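Local atomic coordinates of alpha-actinin-like protein 1 (Schizosaccharomyces pombe, PDB entry 5BVR), a protein that binds actin filaments through a tandem pair of calponin-homology domains, the part described here, and helps form and organise the actin ring of cytokinesis. Residues 44-49 with 75-80; 157-162 with 184-189. One frame throughout, in Å; residues are numbered along the deposited sequence. Where two conformers were deposited one is given.

The chain runs through two calponin-homology domains in turn, and each of the two contacts belongs to one of them. Interaction 1 comes first: helix 43-53 meets helix 67-83, closing a loop of 25 residues within the first domain. The chain then passes helices 93-97 and 101-117 and enters the second domain, where interaction 2 brings the start of helix 159-168 against helix 183-198 and closes a loop of 21 residues. The loops follow one another, neither nesting nor crossing. Each contact ties together helices of its own domain. The centres of the two contacts lie about 36 Å apart, on opposite sides of the chain's centre.

Interaction 1. Residues 44-49 with 75-80; sequences LLIQLL and NKALEY
Ala77 offers its methyl to three side chains of helix 43-53: Leu45, Ile46 and Leu49. Its small size suits the place, for the axes of segments 44-49 and 75-80 approach to 9.2 Å at 31°, and the CA atoms of Ile46 and Ala77 are 5.5 Å apart.

Leu49 can be followed outward. Its CB lies 4.1 Å from Tyr80 CD2, and from there CG stands anti to the carbonyl carbon (chi1 -69°), the two methyls diverging beyond it. CD1 reaches Ala77 CB at 3.7 Å, while CD2 stays beside the tyrosine, 4.1 Å from Tyr80 CD2. Leucine and tyrosine run alongside each other, head to tail, with CD1 oblique to the ring. Tyrosine combines a broad apolar flank for Leu49 with a hydroxyl that hydrogen-bonds Glu55.

Leu45 meets the same alanine methyl through CD2, 3.7 Å from Ala77 CB. Ile46, whose CG1 also rests near that methyl, sends CD1 on to 4.1 Å from Lys76 CD, lying across the lysine chain and nearly perpendicular to it. A lysine fits here because its methylenes pack on isoleucine while its bent end carries NZ to the carbonyl of Leu57.

Around this contact, helix 101-117 meets Leu45 and Leu49 through Leu111, helix 93-97 meets Leu45 through Ile96, and helix 11-25 packs against Leu48 of helix 43-53.

Interaction 2. Residues 157-162 with 184-189; sequences NGLAFC and RANMQL
Asn186 ND2 is gripped by two acceptors: the carbonyl oxygen of Asp179 and a water, 2.7 Å from ND2, that in turn donates to Asn157 O. A carboxamide suits this buried place, since its N-H groups can serve both, joining the turn before helix 159-168 to helix 183-198. Alongside, Leu159 CD2 packs 4.1 Å from Asn186 ND2.

The turn is also shaped from within. Asn157 OD1 accepts from Leu159 N at 2.9 Å and 164°, the donor tilted from the carbonyl plane, which makes an Asx turn. Gly158, the N-cap residue of helix 159-168, has a positive phi that suits a residue without CB, and its CA comes within 4.3 Å of Met187 CA.

Met187 packs against this glycine. In the conformer given here, one of two, bends at chi2 and chi3 bring CE to 3.5 Å from Gly158 N and lay SD beside Phe161, 3.6 Å from Phe161 CD2, in an oblique Met-aromatic contact. Further along, the small Cys162 puts SG 3.2 Å from Asn186 O.

Phe161 also meets the rings of Trp155, Phe191 and Tyr223, gathering an aromatic cluster into the helical core of the second calponin-homology domain.

Interaction 1. Residues 44-49 with 75-80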
ATOM      1  N   LEU A  44       9.876   2.042  15.125  1.00 17.94           N
ATOM      2  CA  LEU A  44       8.647   1.993  14.330  1.00 18.21           C
ATOM      3  C   LEU A  44       8.653   0.813  13.371  1.00 18.70           C
ATOM      4  O   LEU A  44       7.600   0.236  13.073  1.00 18.76           O
ATOM      5  CB  LEU A  44       8.413   3.298  13.594  1.00 20.94           C
ATOM      6  CG  LEU A  44       8.087   4.498  14.486  1.00 22.89           C
ATOM      7  CD1 LEU A  44       7.784   5.695  13.629  1.00 22.97           C
ATOM      8  CD2 LEU A  44       6.938   4.238  15.469  1.00 25.36           C
ATOM      9  N   LEU A  45       9.832   0.437  12.889  1.00 18.52           N
ATOM     10  CA  LEU A  45       9.934  -0.755  12.061  1.00 18.03           C
ATOM     11  C   LEU A  45       9.559  -2.003  12.864  1.00 16.59           C
ATOM     12  O   LEU A  45       8.774  -2.831  12.427  1.00 17.96           O
ATOM     13  CB  LEU A  45      11.336  -0.876  11.484  1.00 20.81           C
ATOM     14  CG  LEU A  45      11.618  -1.994  10.499  1.00 19.52           C
ATOM     15  CD1 LEU A  45      10.628  -1.931   9.336  1.00 22.33           C
ATOM     16  CD2 LEU A  45      13.065  -1.872  10.011  1.00 23.26           C
ATOM     17  N   ILE A  46      10.088  -2.139  14.070  1.00 16.89           N
ATOM     18  CA  ILE A  46       9.709  -3.273  14.898  1.00 18.66           C
ATOM     19  C   ILE A  46       8.213  -3.291  15.155  1.00 19.08           C
ATOM     20  O   ILE A  46       7.564  -4.334  15.012  1.00 20.72           O
ATOM     21  CB  ILE A  46      10.470  -3.245  16.217  1.00 18.13           C
ATOM     22  CG1 ILE A  46      11.933  -3.612  15.961  1.00 18.06           C
ATOM     23  CG2 ILE A  46       9.841  -4.205  17.265  1.00 21.01           C
ATOM     24  CD1 ILE A  46      12.854  -3.305  17.148  1.00 18.56           C
ATOM     25  N   GLN A  47       7.663  -2.144  15.533  1.00 20.48           N
ATOM     26  CA  GLN A  47       6.238  -2.062  15.803  1.00 22.94           C
ATOM     27  C   GLN A  47       5.410  -2.382  14.552  1.00 20.33           C
ATOM     28  O   GLN A  47       4.417  -3.116  14.644  1.00 22.67           O
ATOM     29  CB  GLN A  47       5.883  -0.697  16.387  1.00 22.72           C
ATOM     30  CG  GLN A  47       6.495  -0.503  17.782  1.00 21.98           C
ATOM     31  CD  GLN A  47       6.265   0.877  18.379  1.00 31.32           C
ATOM     32  OE1 GLN A  47       6.292   1.890  17.688  1.00 33.97           O
ATOM     33  NE2 GLN A  47       6.034   0.912  19.679  1.00 44.94           N
ATOM     34  N   LEU A  48       5.795  -1.855  13.396  1.00 18.22           N
ATOM     35  CA  LEU A  48       5.133  -2.222  12.140  1.00 16.87           C
ATOM     36  C   LEU A  48       5.091  -3.743  11.962  1.00 20.52           C
ATOM     37  O   LEU A  48       4.041  -4.325  11.659  1.00 21.23           O
ATOM     38  CB  LEU A  48       5.827  -1.590  10.927  1.00 18.86           C
ATOM     39  CG  LEU A  48       5.225  -1.982   9.571  1.00 18.77           C
ATOM     40  CD1 LEU A  48       3.851  -1.367   9.379  1.00 21.10           C
ATOM     41  CD2 LEU A  48       6.160  -1.567   8.451  1.00 20.17           C
ATOM     42  N   LEU A  49       6.230  -4.395  12.162  1.00 18.56           N
ATOM     43  CA  LEU A  49       6.340  -5.829  11.946  1.00 19.95           C
ATOM     44  C   LEU A  49       5.431  -6.613  12.892  1.00 21.98           C
ATOM     45  O   LEU A  49       4.812  -7.594  12.488  1.00 24.25           O
ATOM     46  CB  LEU A  49       7.791  -6.283  12.079  1.00 19.73           C
ATOM     47  CG  LEU A  49       8.699  -5.784  10.960  1.00 18.33           C
ATOM     48  CD1 LEU A  49      10.175  -5.981  11.339  1.00 19.27           C
ATOM     49  CD2 LEU A  49       8.400  -6.479   9.625  1.00 19.61           C
ATOM     50  N   ASN A  75      18.642  -4.426  13.475  1.00 17.77           N
ATOM     51  CA  ASN A  75      19.083  -5.777  13.196  1.00 16.72           C
ATOM     52  C   ASN A  75      18.007  -6.783  13.643  1.00 19.38           C
ATOM     53  O   ASN A  75      17.746  -7.757  12.946  1.00 19.49           O
ATOM     54  CB  ASN A  75      20.424  -6.052  13.875  1.00 19.64           C
ATOM     55  CG  ASN A  75      20.994  -7.403  13.524  1.00 26.41           C
ATOM     56  OD1 ASN A  75      21.345  -7.667  12.378  1.00 33.54           O
ATOM     57  ND2 ASN A  75      21.105  -8.268  14.521  1.00 29.18           N
ATOM     58  N   LYS A  76      17.374  -6.525  14.786  1.00 18.21           N
ATOM     59  CA  LYS A  76      16.256  -7.362  15.241  1.00 18.62           C
ATOM     60  C   LYS A  76      15.158  -7.422  14.182  1.00 19.12           C
ATOM     61  O   LYS A  76      14.661  -8.496  13.844  1.00 20.21           O
ATOM     62  CB  LYS A  76      15.694  -6.810  16.557  1.00 17.45           C
ATOM     63  CG  LYS A  76      14.529  -7.566  17.119  1.00 22.02           C
ATOM     64  CD  LYS A  76      14.116  -6.943  18.437  1.00 30.32           C
ATOM     65  CE  LYS A  76      12.862  -7.552  18.982  1.00 38.55           C
ATOM     66  NZ  LYS A  76      13.167  -8.894  19.539  1.00 46.86           N
ATOM     67  N   ALA A  77      14.794  -6.263  13.647  1.00 17.08           N
ATOM     68  CA  ALA A  77      13.769  -6.199  12.610  1.00 16.08           C
ATOM     69  C   ALA A  77      14.179  -6.974  11.369  1.00 17.91           C
ATOM     70  O   ALA A  77      13.380  -7.726  10.812  1.00 17.52           O
ATOM     71  CB  ALA A  77      13.492  -4.764  12.255  1.00 17.28           C
ATOM     72  N   LEU A  78      15.409  -6.754  10.913  1.00 16.27           N
ATOM     73  CA  LEU A  78      15.868  -7.394   9.689  1.00 18.31           C
ATOM     74  C   LEU A  78      15.933  -8.896   9.871  1.00 18.18           C
ATOM     75  O   LEU A  78      15.560  -9.641   8.962  1.00 19.02           O
ATOM     76  CB  LEU A  78      17.214  -6.817   9.235  1.00 19.50           C
ATOM     77  CG  LEU A  78      17.238  -5.321   8.907  1.00 17.64           C
ATOM     78  CD1 LEU A  78      18.609  -4.923   8.394  1.00 21.67           C
ATOM     79  CD2 LEU A  78      16.183  -4.953   7.901  1.00 20.73           C
ATOM     80  N   GLU A  79      16.367  -9.345  11.040  1.00 19.97           N
ATOM     81  CA  GLU A  79      16.441 -10.774  11.282  1.00 20.79           C
ATOM     82  C   GLU A  79      15.039 -11.374  11.276  1.00 23.60           C
ATOM     83  O   GLU A  79      14.845 -12.470  10.731  1.00 23.71           O
ATOM     84  CB  GLU A  79      17.193 -11.068  12.586  1.00 24.17           C
ATOM     85  CG  GLU A  79      18.700 -10.845  12.451  1.00 35.61           C
ATOM     86  CD  GLU A  79      19.314 -11.665  11.322  1.00 49.56           C
ATOM     87  OE1 GLU A  79      18.990 -12.871  11.212  1.00 51.97           O
ATOM     88  OE2 GLU A  79      20.102 -11.097  10.534  1.00 54.60           O
ATOM     89  N   TYR A  80      14.052 -10.664  11.830  1.00 19.33           N
ATOM     90  CA  TYR A  80      12.667 -11.154  11.783  1.00 20.46           C
ATOM     91  C   TYR A  80      12.197 -11.293  10.329  1.00 22.57           C
ATOM     92  O   TYR A  80      11.633 -12.316   9.927  1.00 22.23           O
ATOM     93  CB  TYR A  80      11.731 -10.239  12.573  1.00 22.17           C
ATOM     94  CG  TYR A  80      10.285 -10.637  12.400  1.00 21.53           C
ATOM     95  CD1 TYR A  80       9.747 -11.703  13.114  1.00 26.68           C
ATOM     96  CD2 TYR A  80       9.476  -9.982  11.483  1.00 24.98           C
ATOM     97  CE1 TYR A  80       8.438 -12.081  12.934  1.00 30.56           C
ATOM     98  CE2 TYR A  80       8.162 -10.353  11.300  1.00 27.76           C
ATOM     99  CZ  TYR A  80       7.650 -11.401  12.029  1.00 31.61           C
ATOM    100  OH  TYR A  80       6.331 -11.762  11.831  1.00 38.43           O
TER

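Interaction 2. Residues 157-162 with 184-189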
ATOM      1  N   ASN A 157      -7.199   7.032 -15.925  1.00 15.10           N
ATOM      2  CA  ASN A 157      -8.377   7.814 -16.332  1.00 17.84           C
ATOM      3  C   ASN A 157      -9.517   7.814 -15.312  1.00 16.30           C
ATOM      4  O   ASN A 157     -10.569   8.391 -15.572  1.00 18.35           O
ATOM      5  CB  ASN A 157      -8.881   7.421 -17.729  1.00 19.79           C
ATOM      6  CG  ASN A 157      -9.603   6.080 -17.766  1.00 19.00           C
ATOM      7  OD1 ASN A 157      -9.938   5.517 -16.743  1.00 18.75           O
ATOM      8  ND2 ASN A 157      -9.849   5.570 -18.954  1.00 21.58           N
ATOM      9  N   GLY A 158      -9.311   7.154 -14.168  1.00 15.87           N
ATOM     10  CA  GLY A 158     -10.316   7.166 -13.101  1.00 16.48           C
ATOM     11  C   GLY A 158     -11.401   6.111 -13.186  1.00 18.47           C
ATOM     12  O   GLY A 158     -12.061   5.816 -12.175  1.00 17.26           O
ATOM     13  N   LEU A 159     -11.611   5.550 -14.367  1.00 16.10           N
ATOM     14  CA  LEU A 159     -12.807   4.730 -14.586  1.00 15.53           C
ATOM     15  C   LEU A 159     -12.704   3.376 -13.919  1.00 16.80           C
ATOM     16  O   LEU A 159     -13.727   2.864 -13.429  1.00 16.03           O
ATOM     17  CB  LEU A 159     -13.116   4.549 -16.067  1.00 17.06           C
ATOM     18  CG  LEU A 159     -13.610   5.808 -16.769  1.00 19.81           C
ATOM     19  CD1 LEU A 159     -13.768   5.549 -18.279  1.00 24.03           C
ATOM     20  CD2 LEU A 159     -14.915   6.314 -16.166  1.00 24.75           C
ATOM     21  N   ALA A 160     -11.522   2.768 -13.911  1.00 14.74           N
ATOM     22  CA  ALA A 160     -11.401   1.451 -13.270  1.00 14.31           C
ATOM     23  C   ALA A 160     -11.752   1.529 -11.775  1.00 16.37           C
ATOM     24  O   ALA A 160     -12.449   0.657 -11.249  1.00 15.96           O
ATOM     25  CB  ALA A 160     -10.019   0.840 -13.473  1.00 16.86           C
ATOM     26  N   PHE A 161     -11.268   2.566 -11.083  1.00 14.55           N
ATOM     27  CA  PHE A 161     -11.612   2.765  -9.682  1.00 14.98           C
ATOM     28  C   PHE A 161     -13.123   2.934  -9.540  1.00 16.13           C
ATOM     29  O   PHE A 161     -13.731   2.317  -8.658  1.00 17.32           O
ATOM     30  CB  PHE A 161     -10.908   3.971  -9.056  1.00 15.60           C
ATOM     31  CG  PHE A 161      -9.432   3.779  -8.846  1.00 14.76           C
ATOM     32  CD1 PHE A 161      -8.960   2.853  -7.942  1.00 16.56           C
ATOM     33  CD2 PHE A 161      -8.516   4.565  -9.522  1.00 18.30           C
ATOM     34  CE1 PHE A 161      -7.590   2.686  -7.715  1.00 17.22           C
ATOM     35  CE2 PHE A 161      -7.134   4.407  -9.282  1.00 16.59           C
ATOM     36  CZ  PHE A 161      -6.695   3.457  -8.394  1.00 16.47           C
ATOM     37  N   CYS A 162     -13.721   3.757 -10.393  1.00 15.89           N
ATOM     38  CA  CYS A 162     -15.167   3.977 -10.319  1.00 15.83           C
ATOM     39  C   CYS A 162     -15.946   2.699 -10.590  1.00 17.89           C
ATOM     40  O   CYS A 162     -16.946   2.429  -9.912  1.00 19.01           O
ATOM     41  CB  CYS A 162     -15.627   5.064 -11.281  1.00 20.75           C
ATOM     42  SG  CYS A 162     -15.111   6.741 -10.799  1.00 18.67           S
ATOM     43  N   ARG A 184     -10.316  13.641 -13.836  1.00 21.06           N
ATOM     44  CA  ARG A 184      -9.937  14.149 -12.512  1.00 20.82           C
ATOM     45  C   ARG A 184     -11.123  14.114 -11.551  1.00 23.42           C
ATOM     46  O   ARG A 184     -10.987  13.676 -10.395  1.00 22.49           O
ATOM     47  CB  ARG A 184      -9.372  15.566 -12.636  1.00 23.50           C
ATOM     48  CG  ARG A 184      -8.699  16.071 -11.346  1.00 31.59           C
ATOM     49  CD  ARG A 184      -7.649  17.158 -11.634  1.00 51.71           C
ATOM     50  NE  ARG A 184      -6.680  16.733 -12.653  1.00 56.43           N
ATOM     51  CZ  ARG A 184      -5.461  16.252 -12.411  1.00 55.50           C
ATOM     52  NH1 ARG A 184      -4.997  16.126 -11.169  1.00 50.80           N
ATOM     53  NH2 ARG A 184      -4.690  15.895 -13.428  1.00 55.22           N
ATOM     54  N   ALA A 185     -12.288  14.543 -12.018  1.00 23.26           N
ATOM     55  CA  ALA A 185     -13.489  14.503 -11.185  1.00 22.95           C
ATOM     56  C   ALA A 185     -13.886  13.073 -10.823  1.00 21.13           C
ATOM     57  O   ALA A 185     -14.287  12.778  -9.684  1.00 21.06           O
ATOM     58  CB  ALA A 185     -14.631  15.204 -11.893  1.00 26.24           C
ATOM     59  N   ASN A 186     -13.741  12.165 -11.771  1.00 21.12           N
ATOM     60  CA  ASN A 186     -14.102  10.769 -11.543  1.00 21.62           C
ATOM     61  C   ASN A 186     -13.129  10.098 -10.585  1.00 22.29           C
ATOM     62  O   ASN A 186     -13.533   9.354  -9.708  1.00 19.29           O
ATOM     63  CB  ASN A 186     -14.179  10.032 -12.864  1.00 18.40           C
ATOM     64  CG  ASN A 186     -15.335  10.528 -13.719  1.00 20.96           C
ATOM     65  OD1 ASN A 186     -16.253  11.195 -13.214  1.00 24.69           O
ATOM     66  ND2 ASN A 186     -15.321  10.170 -14.994  1.00 21.84           N
ATOM     67  N   MET A 187     -11.842  10.360 -10.732  1.00 16.90           N
ATOM     68  CA  MET A 187     -10.823   9.859  -9.798  0.61 16.95           C
ATOM     69  C   MET A 187     -11.122  10.338  -8.379  1.00 16.80           C
ATOM     70  O   MET A 187     -11.075   9.581  -7.402  1.00 18.17           O
ATOM     71  CB  MET A 187      -9.423  10.356 -10.205  0.61 16.22           C
ATOM     72  CG  MET A 187      -8.257   9.656  -9.488  0.61 18.70           C
ATOM     73  SD  MET A 187      -7.917   8.034 -10.175  0.61 16.36           S
ATOM     74  CE  MET A 187      -7.162   8.496 -11.743  0.61 17.35           C
ATOM     75  N   GLN A 188     -11.375  11.632  -8.255  1.00 20.41           N
ATOM     76  CA  GLN A 188     -11.650  12.229  -6.954  1.00 21.54           C
ATOM     77  C   GLN A 188     -12.895  11.591  -6.334  1.00 21.88           C
ATOM     78  O   GLN A 188     -12.912  11.250  -5.145  1.00 20.76           O
ATOM     79  CB  GLN A 188     -11.847  13.732  -7.126  1.00 22.63           C
ATOM     80  CG  GLN A 188     -12.076  14.481  -5.827  1.00 34.32           C
ATOM     81  CD  GLN A 188     -10.830  14.550  -4.983  1.00 44.96           C
ATOM     82  OE1 GLN A 188      -9.801  15.056  -5.426  1.00 44.35           O
ATOM     83  NE2 GLN A 188     -10.909  14.030  -3.761  1.00 44.90           N
ATOM     84  N   LEU A 189     -13.928  11.412  -7.143  1.00 20.83           N
ATOM     85  CA  LEU A 189     -15.168  10.780  -6.684  1.00 21.15           C
ATOM     86  C   LEU A 189     -14.892   9.386  -6.106  1.00 21.67           C
ATOM     87  O   LEU A 189     -15.305   9.072  -4.978  1.00 21.27           O
ATOM     88  CB  LEU A 189     -16.166  10.692  -7.845  1.00 25.45           C
ATOM     89  CG  LEU A 189     -17.545  10.154  -7.488  1.00 28.03           C
ATOM     90  CD1 LEU A 189     -18.308  11.138  -6.618  1.00 29.92           C
ATOM     91  CD2 LEU A 189     -18.318   9.831  -8.766  1.00 34.43           C
TER
HETATM   92  O   HOH W   1     -13.074   9.225 -16.261  1.00 23.68           O